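Local coordinates for pyridine nucleotide-disulfide oxidoreductase-like protein (Myceliophthora thermophila, PDB 5MQ6) that inserts a single oxygen atom next to the carbonyl of ketones, notably bulky polycyclic ones, to give esters or lactones, using FAD and NADPH, at residues 62-68 with 178-182; 124-128 with 247-252; 225-231 with 476-481. All blocks are in the same frame, centred on the assembly; numbering follows the deposited sequence.

Interaction 1 of 3, residues 62-68 with 178-182; sequences VDHAALN and LFRSN. With FAD (flavin-adenine dinucleotide), chain B.
The side chain of R180 leaves its backbone with CG anti to the carbonyl carbon (chi1 -53°), runs straight through chi2 and then bends at chi3 (-65°), which carries the guanidinium onto the short helix 64-68, where H64, L67 and N68 receive it. H64 and N68 both place CG anti to their own carbonyl carbons, and from these neighbouring stems the imidazole and the amide reach the rim of the guanidinium.

Across the two segments the polar contacts lie at that rim. NH1 of R180 donates to ND1 of H64 at 3.1 Å, and the bond lies in the plane of both groups although the two planes are turned 35° apart. OD1 of N68 takes two further bonds, from NH2 of R180 at 2.8 Å and from NH1 of R180 at 2.9 Å, so that both terminal nitrogens converge end-on upon one oxygen from the same face of the amide. ND2 of N68 is held in turn by the carbonyl of R203, which fixes the rotation of the amide.

One face of the guanidinium is closed by L67, whose CB lies 3.4 Å from CZ of R180, over the centre of the group. Farther back, CD2 of L67 and CG2 of V62 pack on the aliphatic part of the arginine, the latter 3.8 Å from CD of R180. Near R180 the carboxylate of E201 forms a long, weak ion pair, while R203 brings a second positive charge close.

D63 precedes the helix as its N-cap, OD1 accepting from N of A66 at 3.2 Å. The whole is an N-capped surface helix docked by one arginine onto the loop leading into strand 181-189 in the FAD-binding, Rossmann-type part of the fold, where S181 and N182 border the adenine.

Interaction 2 of 3, residues 124-128 with 247-252; sequences WNRYP and TARWNY. With FAD (flavin-adenine dinucleotide), chain B.
This is a buried contact in which the end of helix 121-124 and the loop after it pack against the connection from strand 244-246 to helix 252-255, with stacking doing much of the work. At the end nearer FAD the guanidinium of R249 lies flat on the indole of W124, centres 3.8 Å apart and planes 21° from parallel. A bend at chi2 (-80°) folds the arginine back over the benzene part of the indole, bringing CZ of R249 over CE3 of W124. Its NE is bonded to the carbonyl of A57, and NH1 of R249 donates to O of A248 at 3.0 Å, so the stacked group cannot easily rotate. At the edge of the indole, NE1 of W124 donates to O3B of FAD at 3.0 Å.

The far end repeats the theme without charge. CD of P128 sits over the six-membered ring of W250 in a CH-pi contact, 3.4 Å from the ring centroid, and CB of Y127 comes obliquely to CE3 of W250. OH of Y252 donates to O of R126 at 2.8 Å, in the carbonyl plane. Between the two ends one water accepts from N of R126 and N of W250 and donates to O of W124 and O of T247.

Four buried backbone groups share this one water, and side chains satisfy others. The positive charge stacked on the indole probably polarises it and may make NE1-H a stronger donor to the FAD ribose.

Interaction 3 of 3, residues 225-231 with 476-481; sequences ILTNPQV and TGYVTP. With NDP (NADPH dihydro-nicotinamide-adenine-dinucleotide phosphate), chain C.
Y478 and L226 meet face to side: CB of L226 stands over one face of the phenol ring, 3.9 Å from CG of Y478, while at the ring edge CE1 of Y478 comes 3.6 Å from O1N of NADPH. Although its CB leaves pointing away from 225-231, the ring packs against L226, and its OH is bonded to OD1 of N125. L226 also uses its other end, CD2 packing on CG of P481 at 3.7 Å as the two side chains pass at a slant, and CB of I225 rests on the same proline.

Q230 works on the other flank. Its CG takes the position between backbone N and carbonyl carbon (chi1 56°), and the chain beyond is extended, laying the amide along 476-479. There NE2 of Q230 makes a weak bond to O of T476, and a water joins OE1 of Q230 to N of T480.

The backbones run roughly antiparallel and form a single bridge at P229 and Y478. N of V479 donates to O of N228 at 2.9 Å, and N of Q230 to O of G477 at 2.9 Å. OG1 of T476 adds a bond to O of Q230 at 3.0 Å.

G477, with no side chain, brings CA within 3.2 Å of O3 of NADPH. Backbone bonds therefore hold the main chain itself against the diphosphate, while L226 covers one face of Y478, which touches both FAD and NADPH.

In the fold
From the N terminus, helix 64-68 meets the loop before strand 181-189, and interaction 1 closes a loop of 109 residues that includes the first Rossmann-type strands and segment 124-128. Interaction 2 joins that segment to 247-252 and so crosses interaction 1. It also crosses interaction 3, because 225-231 falls inside its loop whereas 476-481 lies far beyond; interactions 1 and 3 follow in series. Interactions 2 and 3 touch directly, for instance through NH2 of R249 and CD of P229, 3.6 Å apart. Together they tie the FAD-binding sheet to the five-stranded parallel NADPH-binding sheet, while interaction 1 stays peripheral, near the adenine end of FAD.

Interaction 1 of 3, residues 62-68 with 178-182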
# COMPACT_ATOMS: atom_id res chain seq x y z
N VAL A 62 11.41 18.12 -2.71
CA VAL A 62 11.58 18.55 -4.13
C VAL A 62 12.48 19.78 -4.32
O VAL A 62 12.38 20.72 -3.59
CB VAL A 62 10.20 18.72 -4.83
CG1 VAL A 62 9.31 19.76 -4.15
CG2 VAL A 62 10.36 18.96 -6.31
N ASP A 63 13.39 19.71 -5.26
CA ASP A 63 14.20 20.82 -5.64
C ASP A 63 13.53 21.57 -6.82
O ASP A 63 13.77 21.25 -7.98
CB ASP A 63 15.53 20.27 -6.03
CG ASP A 63 16.52 21.34 -6.38
OD1 ASP A 63 16.14 22.56 -6.43
OD2 ASP A 63 17.69 20.93 -6.64
N HIS A 64 12.73 22.56 -6.50
CA HIS A 64 11.97 23.29 -7.49
C HIS A 64 12.85 24.04 -8.50
O HIS A 64 12.55 24.08 -9.67
CB HIS A 64 11.05 24.28 -6.82
CG HIS A 64 9.92 23.65 -6.07
ND1 HIS A 64 8.85 23.01 -6.70
CD2 HIS A 64 9.63 23.64 -4.76
CE1 HIS A 64 7.99 22.59 -5.80
NE2 HIS A 64 8.43 22.96 -4.62
N ALA A 65 13.93 24.63 -8.04
CA ALA A 65 14.93 25.27 -8.92
C ALA A 65 15.39 24.32 -9.98
O ALA A 65 15.36 24.64 -11.17
CB ALA A 65 16.14 25.74 -8.10
N ALA A 66 15.85 23.15 -9.56
CA ALA A 66 16.32 22.14 -10.52
C ALA A 66 15.27 21.76 -11.56
O ALA A 66 15.59 21.62 -12.75
CB ALA A 66 16.71 20.87 -9.80
N LEU A 67 14.05 21.53 -11.08
CA LEU A 67 12.94 21.15 -12.01
C LEU A 67 12.50 22.30 -12.91
O LEU A 67 12.32 22.14 -14.07
CB LEU A 67 11.75 20.60 -11.25
CG LEU A 67 11.80 19.08 -11.06
CD1 LEU A 67 13.12 18.55 -10.76
CD2 LEU A 67 10.92 18.77 -9.93
N ASN A 68 12.27 23.46 -12.32
CA ASN A 68 11.99 24.66 -13.10
C ASN A 68 13.02 25.01 -14.19
O ASN A 68 12.70 25.70 -15.13
CB ASN A 68 11.79 25.80 -12.13
CG ASN A 68 10.47 25.70 -11.45
OD1 ASN A 68 9.68 24.78 -11.75
ND2 ASN A 68 10.19 26.62 -10.54
N LEU A 178 7.12 13.69 -15.78
CA LEU A 178 6.61 14.92 -15.37
C LEU A 178 6.27 14.83 -13.87
O LEU A 178 5.34 14.14 -13.46
CB LEU A 178 5.41 15.26 -16.22
CG LEU A 178 4.59 16.45 -15.77
CD1 LEU A 178 5.46 17.76 -15.84
CD2 LEU A 178 3.33 16.49 -16.57
N PHE A 179 7.01 15.57 -13.06
CA PHE A 179 6.84 15.50 -11.59
C PHE A 179 6.06 16.71 -11.07
O PHE A 179 5.68 17.62 -11.87
CB PHE A 179 8.23 15.38 -10.91
CG PHE A 179 8.92 14.12 -11.21
CD1 PHE A 179 8.37 12.92 -10.82
CD2 PHE A 179 10.08 14.12 -11.93
CE1 PHE A 179 8.99 11.71 -11.12
CE2 PHE A 179 10.71 12.95 -12.20
CZ PHE A 179 10.15 11.72 -11.80
N ARG A 180 5.82 16.72 -9.78
CA ARG A 180 5.05 17.77 -9.13
C ARG A 180 3.67 17.94 -9.72
O ARG A 180 3.04 19.01 -9.57
CB ARG A 180 5.78 19.14 -9.20
CG ARG A 180 7.20 19.07 -8.66
CD ARG A 180 7.93 20.42 -8.81
NE ARG A 180 8.11 20.78 -10.21
CZ ARG A 180 8.63 21.93 -10.63
NH1 ARG A 180 9.10 22.79 -9.78
NH2 ARG A 180 8.74 22.20 -11.91
N SER A 181 3.16 16.91 -10.39
CA SER A 181 1.94 17.07 -11.12
C SER A 181 0.78 16.22 -10.60
O SER A 181 0.87 14.99 -10.56
CB SER A 181 2.23 16.80 -12.58
OG SER A 181 3.11 17.73 -13.07
N ASN A 182 -0.34 16.86 -10.33
CA ASN A 182 -1.54 16.20 -9.93
C ASN A 182 -2.44 15.99 -11.10
O ASN A 182 -2.89 16.94 -11.75
CB ASN A 182 -2.26 17.00 -8.85
CG ASN A 182 -3.53 16.31 -8.35
OD1 ASN A 182 -3.63 15.06 -8.21
ND2 ASN A 182 -4.53 17.12 -8.04
PA FAD B . 3.38 4.29 -4.93
O1A FAD B . 2.37 4.77 -3.94
O2A FAD B . 4.77 3.89 -4.50
O5B FAD B . 3.54 5.44 -6.05
C5B FAD B . 2.42 6.01 -6.62
C4B FAD B . 2.71 7.48 -6.87
O4B FAD B . 1.61 7.98 -7.66
C3B FAD B . 2.80 8.36 -5.63
O3B FAD B . 3.89 9.23 -5.74
C2B FAD B . 1.51 9.14 -5.65
O2B FAD B . 1.63 10.41 -5.04
C1B FAD B . 1.25 9.23 -7.14
N9A FAD B . -0.13 9.54 -7.45
C8A FAD B . -1.23 8.87 -7.00
N7A FAD B . -2.31 9.49 -7.48
C5A FAD B . -1.95 10.55 -8.22
C6A FAD B . -2.67 11.56 -9.02
N6A FAD B . -3.98 11.66 -9.12
N1A FAD B . -1.88 12.38 -9.66
C2A FAD B . -0.53 12.36 -9.57
N3A FAD B . 0.21 11.51 -8.90
C4A FAD B . -0.50 10.58 -8.18
N1 FAD B . 4.83 -2.77 0.67
C2 FAD B . 5.53 -3.95 0.66
O2 FAD B . 5.19 -4.87 -0.07
N3 FAD B . 6.60 -4.11 1.45
C4 FAD B . 6.99 -3.12 2.27
O4 FAD B . 7.98 -3.33 2.96
C4X FAD B . 6.31 -1.82 2.36
N5 FAD B . 6.67 -0.79 3.19
C5X FAD B . 5.94 0.35 3.16
C6 FAD B . 6.28 1.48 4.05
C7 FAD B . 5.42 2.68 3.94
C7M FAD B . 5.68 3.89 4.80
C8 FAD B . 4.26 2.75 3.01
C8M FAD B . 3.36 3.98 2.88
C9 FAD B . 3.96 1.67 2.20
C9A FAD B . 4.75 0.49 2.24
N10 FAD B . 4.38 -0.58 1.41
C10 FAD B . 5.17 -1.73 1.44
C1' FAD B . 3.27 -0.49 0.43
C2' FAD B . 3.85 0.31 -0.81
O2' FAD B . 2.97 1.39 -1.11
C3' FAD B . 4.14 -0.56 -2.08
O3' FAD B . 5.09 -1.58 -1.74
C4' FAD B . 4.80 0.14 -3.29
O4' FAD B . 5.89 1.11 -2.95
C5' FAD B . 3.72 0.81 -4.15
O5' FAD B . 4.32 1.09 -5.46
P FAD B . 3.32 1.88 -6.46
O1P FAD B . 4.27 2.50 -7.55
O2P FAD B . 2.18 0.89 -6.78
O3P FAD B . 2.59 3.03 -5.54

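Interaction 2 of 3, residues 124-128 with 247-252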
# COMPACT_ATOMS: atom_id res chain seq x y z
N TRP A 124 8.42 9.90 -0.99
CA TRP A 124 7.72 10.67 0.03
C TRP A 124 8.16 10.40 1.47
O TRP A 124 8.38 11.31 2.23
CB TRP A 124 6.26 10.42 -0.09
CG TRP A 124 5.57 10.86 -1.35
CD1 TRP A 124 5.11 10.06 -2.32
CD2 TRP A 124 5.12 12.19 -1.70
NE1 TRP A 124 4.46 10.78 -3.28
CE2 TRP A 124 4.44 12.09 -2.91
CE3 TRP A 124 5.25 13.43 -1.12
CZ2 TRP A 124 3.92 13.19 -3.57
CZ3 TRP A 124 4.69 14.54 -1.77
CH2 TRP A 124 4.03 14.40 -2.97
N ASN A 125 8.32 9.13 1.81
CA ASN A 125 8.60 8.69 3.16
C ASN A 125 10.06 8.59 3.29
O ASN A 125 10.75 7.80 2.58
CB ASN A 125 7.92 7.33 3.43
CG ASN A 125 6.42 7.40 3.24
OD1 ASN A 125 5.72 7.87 4.09
ND2 ASN A 125 5.91 6.94 2.10
N ARG A 126 10.60 9.43 4.18
CA ARG A 126 12.03 9.35 4.47
C ARG A 126 12.27 9.57 5.97
O ARG A 126 13.31 10.08 6.37
CB ARG A 126 12.79 10.39 3.62
CG ARG A 126 12.36 10.55 2.16
CD ARG A 126 13.39 11.37 1.44
NE ARG A 126 12.90 11.69 0.10
CZ ARG A 126 13.63 12.20 -0.89
NH1 ARG A 126 14.90 12.48 -0.72
NH2 ARG A 126 13.06 12.48 -2.09
N TYR A 127 11.30 9.15 6.79
CA TYR A 127 11.33 9.43 8.22
C TYR A 127 12.46 8.60 8.83
O TYR A 127 12.97 7.70 8.18
CB TYR A 127 9.96 9.16 8.83
CG TYR A 127 9.46 7.74 8.70
CD1 TYR A 127 10.03 6.72 9.46
CD2 TYR A 127 8.44 7.41 7.80
CE1 TYR A 127 9.58 5.41 9.40
CE2 TYR A 127 7.98 6.10 7.74
CZ TYR A 127 8.59 5.10 8.55
OH TYR A 127 8.21 3.81 8.51
N PRO A 128 12.92 8.94 10.06
CA PRO A 128 14.06 8.23 10.68
C PRO A 128 13.72 6.78 11.00
O PRO A 128 12.65 6.48 11.52
CB PRO A 128 14.28 9.00 12.01
CG PRO A 128 13.53 10.30 11.80
CD PRO A 128 12.36 9.96 10.95
N THR A 247 4.39 11.70 9.46
CA THR A 247 5.57 10.89 9.18
C THR A 247 5.87 10.77 7.69
O THR A 247 7.03 10.57 7.24
CB THR A 247 5.35 9.47 9.77
OG1 THR A 247 4.11 8.88 9.31
CG2 THR A 247 5.22 9.56 11.29
N ALA A 248 4.80 10.78 6.91
CA ALA A 248 4.91 10.68 5.43
C ALA A 248 5.40 12.01 4.80
O ALA A 248 5.79 12.06 3.64
CB ALA A 248 3.58 10.25 4.85
N ARG A 249 5.40 13.09 5.60
CA ARG A 249 6.06 14.34 5.17
C ARG A 249 7.00 14.88 6.30
O ARG A 249 6.74 15.99 6.88
CB ARG A 249 5.00 15.36 4.73
CG ARG A 249 3.94 14.82 3.78
CD ARG A 249 4.43 14.77 2.30
NE ARG A 249 3.33 14.33 1.37
CZ ARG A 249 2.97 13.08 1.11
NH1 ARG A 249 3.57 12.07 1.69
NH2 ARG A 249 1.98 12.81 0.24
N TRP A 250 8.08 14.12 6.57
CA TRP A 250 8.91 14.39 7.74
C TRP A 250 9.62 15.76 7.69
O TRP A 250 10.24 16.10 6.71
CB TRP A 250 9.96 13.38 7.89
CG TRP A 250 10.66 13.40 9.25
CD1 TRP A 250 11.85 13.97 9.55
CD2 TRP A 250 10.21 12.77 10.47
NE1 TRP A 250 12.18 13.75 10.84
CE2 TRP A 250 11.19 13.03 11.45
CE3 TRP A 250 9.07 12.01 10.81
CZ2 TRP A 250 11.08 12.56 12.76
CZ3 TRP A 250 8.95 11.51 12.08
CH2 TRP A 250 9.95 11.80 13.07
N ASN A 251 9.60 16.45 8.82
CA ASN A 251 10.21 17.80 8.96
C ASN A 251 11.51 17.76 9.74
O ASN A 251 11.55 17.90 10.98
CB ASN A 251 9.25 18.76 9.59
CG ASN A 251 9.69 20.20 9.47
OD1 ASN A 251 10.89 20.50 9.28
ND2 ASN A 251 8.74 21.09 9.56
N TYR A 252 12.58 17.59 8.96
CA TYR A 252 13.91 17.56 9.47
C TYR A 252 14.43 18.89 10.00
O TYR A 252 15.48 18.90 10.72
CB TYR A 252 14.85 16.96 8.45
CG TYR A 252 14.80 15.41 8.42
CD1 TYR A 252 15.25 14.67 9.50
CD2 TYR A 252 14.32 14.72 7.31
CE1 TYR A 252 15.23 13.29 9.49
CE2 TYR A 252 14.30 13.33 7.28
CZ TYR A 252 14.74 12.63 8.39
OH TYR A 252 14.74 11.30 8.41
PA FAD B . 3.38 4.29 -4.93
O1A FAD B . 2.37 4.77 -3.94
O2A FAD B . 4.77 3.89 -4.50
O5B FAD B . 3.54 5.44 -6.05
C5B FAD B . 2.42 6.01 -6.62
C4B FAD B . 2.71 7.48 -6.87
O4B FAD B . 1.61 7.98 -7.66
C3B FAD B . 2.80 8.36 -5.63
O3B FAD B . 3.89 9.23 -5.74
C2B FAD B . 1.51 9.14 -5.65
O2B FAD B . 1.63 10.41 -5.04
C1B FAD B . 1.25 9.23 -7.14
N9A FAD B . -0.13 9.54 -7.45
C8A FAD B . -1.23 8.87 -7.00
N7A FAD B . -2.31 9.49 -7.48
C5A FAD B . -1.95 10.55 -8.22
C6A FAD B . -2.67 11.56 -9.02
N6A FAD B . -3.98 11.66 -9.12
N1A FAD B . -1.88 12.38 -9.66
C2A FAD B . -0.53 12.36 -9.57
N3A FAD B . 0.21 11.51 -8.90
C4A FAD B . -0.50 10.58 -8.18
N1 FAD B . 4.83 -2.77 0.67
C2 FAD B . 5.53 -3.95 0.66
O2 FAD B . 5.19 -4.87 -0.07
N3 FAD B . 6.60 -4.11 1.45
C4 FAD B . 6.99 -3.12 2.27
O4 FAD B . 7.98 -3.33 2.96
C4X FAD B . 6.31 -1.82 2.36
N5 FAD B . 6.67 -0.79 3.19
C5X FAD B . 5.94 0.35 3.16
C6 FAD B . 6.28 1.48 4.05
C7 FAD B . 5.42 2.68 3.94
C7M FAD B . 5.68 3.89 4.80
C8 FAD B . 4.26 2.75 3.01
C8M FAD B . 3.36 3.98 2.88
C9 FAD B . 3.96 1.67 2.20
C9A FAD B . 4.75 0.49 2.24
N10 FAD B . 4.38 -0.58 1.41
C10 FAD B . 5.17 -1.73 1.44
C1' FAD B . 3.27 -0.49 0.43
C2' FAD B . 3.85 0.31 -0.81
O2' FAD B . 2.97 1.39 -1.11
C3' FAD B . 4.14 -0.56 -2.08
O3' FAD B . 5.09 -1.58 -1.74
C4' FAD B . 4.80 0.14 -3.29
O4' FAD B . 5.89 1.11 -2.95
C5' FAD B . 3.72 0.81 -4.15
O5' FAD B . 4.32 1.09 -5.46
P FAD B . 3.32 1.88 -6.46
O1P FAD B . 4.27 2.50 -7.55
O2P FAD B . 2.18 0.89 -6.78
O3P FAD B . 2.59 3.03 -5.54
O HOH W 1 8.62 11.39 5.12
O HOH W 2 4.54 7.38 7.23

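Interaction 3 of 3, residues 225-231 with 476-481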
# COMPACT_ATOMS: atom_id res chain seq x y z
N ILE A 225 -1.58 2.64 -3.31
CA ILE A 225 -2.62 2.31 -2.35
C ILE A 225 -2.53 3.10 -1.03
O ILE A 225 -3.53 3.25 -0.35
CB ILE A 225 -2.63 0.80 -1.99
CG1 ILE A 225 -1.20 0.27 -1.60
CG2 ILE A 225 -3.14 -0.04 -3.13
CD1 ILE A 225 -1.14 -1.21 -1.08
N LEU A 226 -1.31 3.53 -0.64
CA LEU A 226 -1.08 4.27 0.65
C LEU A 226 -0.38 5.59 0.29
O LEU A 226 0.87 5.73 0.39
CB LEU A 226 -0.31 3.40 1.64
CG LEU A 226 -1.09 2.09 2.06
CD1 LEU A 226 -0.14 0.95 2.48
CD2 LEU A 226 -2.14 2.37 3.13
N THR A 227 -1.20 6.53 -0.20
CA THR A 227 -0.76 7.67 -1.03
C THR A 227 -1.10 9.03 -0.47
O THR A 227 -0.44 10.00 -0.78
CB THR A 227 -1.36 7.54 -2.46
OG1 THR A 227 -2.79 7.31 -2.39
CG2 THR A 227 -0.64 6.29 -3.19
N ASN A 228 -2.11 9.08 0.38
CA ASN A 228 -2.74 10.32 0.83
C ASN A 228 -2.75 10.31 2.32
O ASN A 228 -3.66 9.66 2.91
CB ASN A 228 -4.16 10.32 0.29
CG ASN A 228 -4.16 10.57 -1.21
OD1 ASN A 228 -4.02 9.63 -2.06
ND2 ASN A 228 -4.26 11.85 -1.54
N PRO A 229 -1.76 10.95 2.94
CA PRO A 229 -1.66 10.93 4.41
C PRO A 229 -2.96 11.43 5.02
O PRO A 229 -3.44 12.47 4.56
CB PRO A 229 -0.53 11.90 4.73
CG PRO A 229 0.22 12.04 3.49
CD PRO A 229 -0.74 11.84 2.37
N GLN A 230 -3.51 10.72 6.03
CA GLN A 230 -4.68 11.21 6.76
C GLN A 230 -4.33 11.58 8.16
O GLN A 230 -3.24 11.25 8.67
CB GLN A 230 -5.78 10.14 6.80
CG GLN A 230 -5.33 8.78 7.39
CD GLN A 230 -6.45 7.78 7.51
OE1 GLN A 230 -7.41 7.76 6.71
NE2 GLN A 230 -6.33 6.90 8.50
N VAL A 231 -5.27 12.28 8.77
CA VAL A 231 -5.27 12.58 10.20
C VAL A 231 -6.66 12.37 10.75
O VAL A 231 -7.68 12.52 10.03
CB VAL A 231 -4.83 14.01 10.54
CG1 VAL A 231 -3.41 14.19 10.05
CG2 VAL A 231 -5.76 15.04 9.92
N THR A 476 -0.47 8.69 11.68
CA THR A 476 -1.86 8.31 11.66
C THR A 476 -2.26 7.72 10.29
O THR A 476 -3.44 7.43 10.02
CB THR A 476 -2.71 9.50 12.05
OG1 THR A 476 -2.16 10.67 11.44
CG2 THR A 476 -2.63 9.68 13.58
N GLY A 477 -1.29 7.48 9.43
CA GLY A 477 -1.53 6.61 8.33
C GLY A 477 -2.07 7.38 7.14
O GLY A 477 -1.86 8.59 7.06
N TYR A 478 -2.70 6.65 6.23
CA TYR A 478 -3.08 7.08 4.87
C TYR A 478 -4.49 6.68 4.61
O TYR A 478 -4.98 5.72 5.17
CB TYR A 478 -2.24 6.36 3.79
CG TYR A 478 -0.78 6.48 4.05
CD1 TYR A 478 -0.18 5.71 5.05
CD2 TYR A 478 0.03 7.43 3.34
CE1 TYR A 478 1.20 5.85 5.34
CE2 TYR A 478 1.42 7.55 3.61
CZ TYR A 478 2.01 6.76 4.63
OH TYR A 478 3.37 6.83 4.94
N VAL A 479 -5.15 7.35 3.67
CA VAL A 479 -6.48 6.88 3.21
C VAL A 479 -6.39 5.37 2.86
O VAL A 479 -5.44 4.91 2.19
CB VAL A 479 -7.03 7.68 2.00
CG1 VAL A 479 -8.36 7.09 1.48
CG2 VAL A 479 -7.23 9.13 2.38
N THR A 480 -7.37 4.61 3.38
CA THR A 480 -7.37 3.19 3.16
C THR A 480 -7.20 2.76 1.65
O THR A 480 -7.72 3.43 0.74
CB THR A 480 -8.62 2.53 3.79
OG1 THR A 480 -8.57 1.14 3.50
CG2 THR A 480 -9.93 3.05 3.23
N PRO A 481 -6.47 1.64 1.41
CA PRO A 481 -6.39 1.10 0.06
C PRO A 481 -7.76 0.76 -0.53
O PRO A 481 -7.92 0.77 -1.78
CB PRO A 481 -5.55 -0.17 0.27
CG PRO A 481 -4.57 0.24 1.36
CD PRO A 481 -5.49 0.94 2.31
PA NDP C . -1.52 2.99 10.05
O1A NDP C . -2.86 3.46 9.40
O2A NDP C . -1.04 1.56 10.00
O5B NDP C . -1.52 3.55 11.55
C5B NDP C . -2.15 4.76 11.93
C4B NDP C . -2.13 4.71 13.44
O4B NDP C . -2.78 5.89 13.98
C3B NDP C . -2.86 3.48 13.97
O3B NDP C . -2.04 2.83 14.97
C2B NDP C . -4.13 4.10 14.49
O2B NDP C . -4.81 3.33 15.53
C1B NDP C . -3.66 5.46 14.97
N9A NDP C . -4.79 6.38 15.14
C8A NDP C . -5.77 6.70 14.23
N7A NDP C . -6.66 7.56 14.77
C5A NDP C . -6.21 7.75 16.04
C6A NDP C . -6.71 8.51 17.18
N6A NDP C . -7.82 9.22 17.01
N1A NDP C . -5.99 8.46 18.32
C2A NDP C . -4.85 7.73 18.48
N3A NDP C . -4.33 6.97 17.50
C4A NDP C . -4.99 6.97 16.29
O3 NDP C . -0.30 3.82 9.43
PN NDP C . 1.31 3.50 9.35
O1N NDP C . 1.92 4.76 8.66
O2N NDP C . 1.87 3.13 10.70
O5D NDP C . 1.44 2.21 8.38
C5D NDP C . 0.76 2.26 7.08
C4D NDP C . 1.25 1.15 6.16
O4D NDP C . 2.61 1.40 5.74
C3D NDP C . 1.41 -0.15 6.95
O3D NDP C . 0.17 -0.79 7.43
C2D NDP C . 2.41 -0.93 6.06
O2D NDP C . 1.74 -1.50 4.89
C1D NDP C . 3.43 0.17 5.77
P2B NDP C . -5.93 2.24 15.09
O1X NDP C . -6.80 2.98 14.06
O2X NDP C . -6.79 1.93 16.30
O3X NDP C . -5.18 0.98 14.64
O HOH W 3 -5.99 4.32 -1.27
O HOH W 4 -4.18 6.42 0.41
O HOH W 5 -8.94 5.50 5.45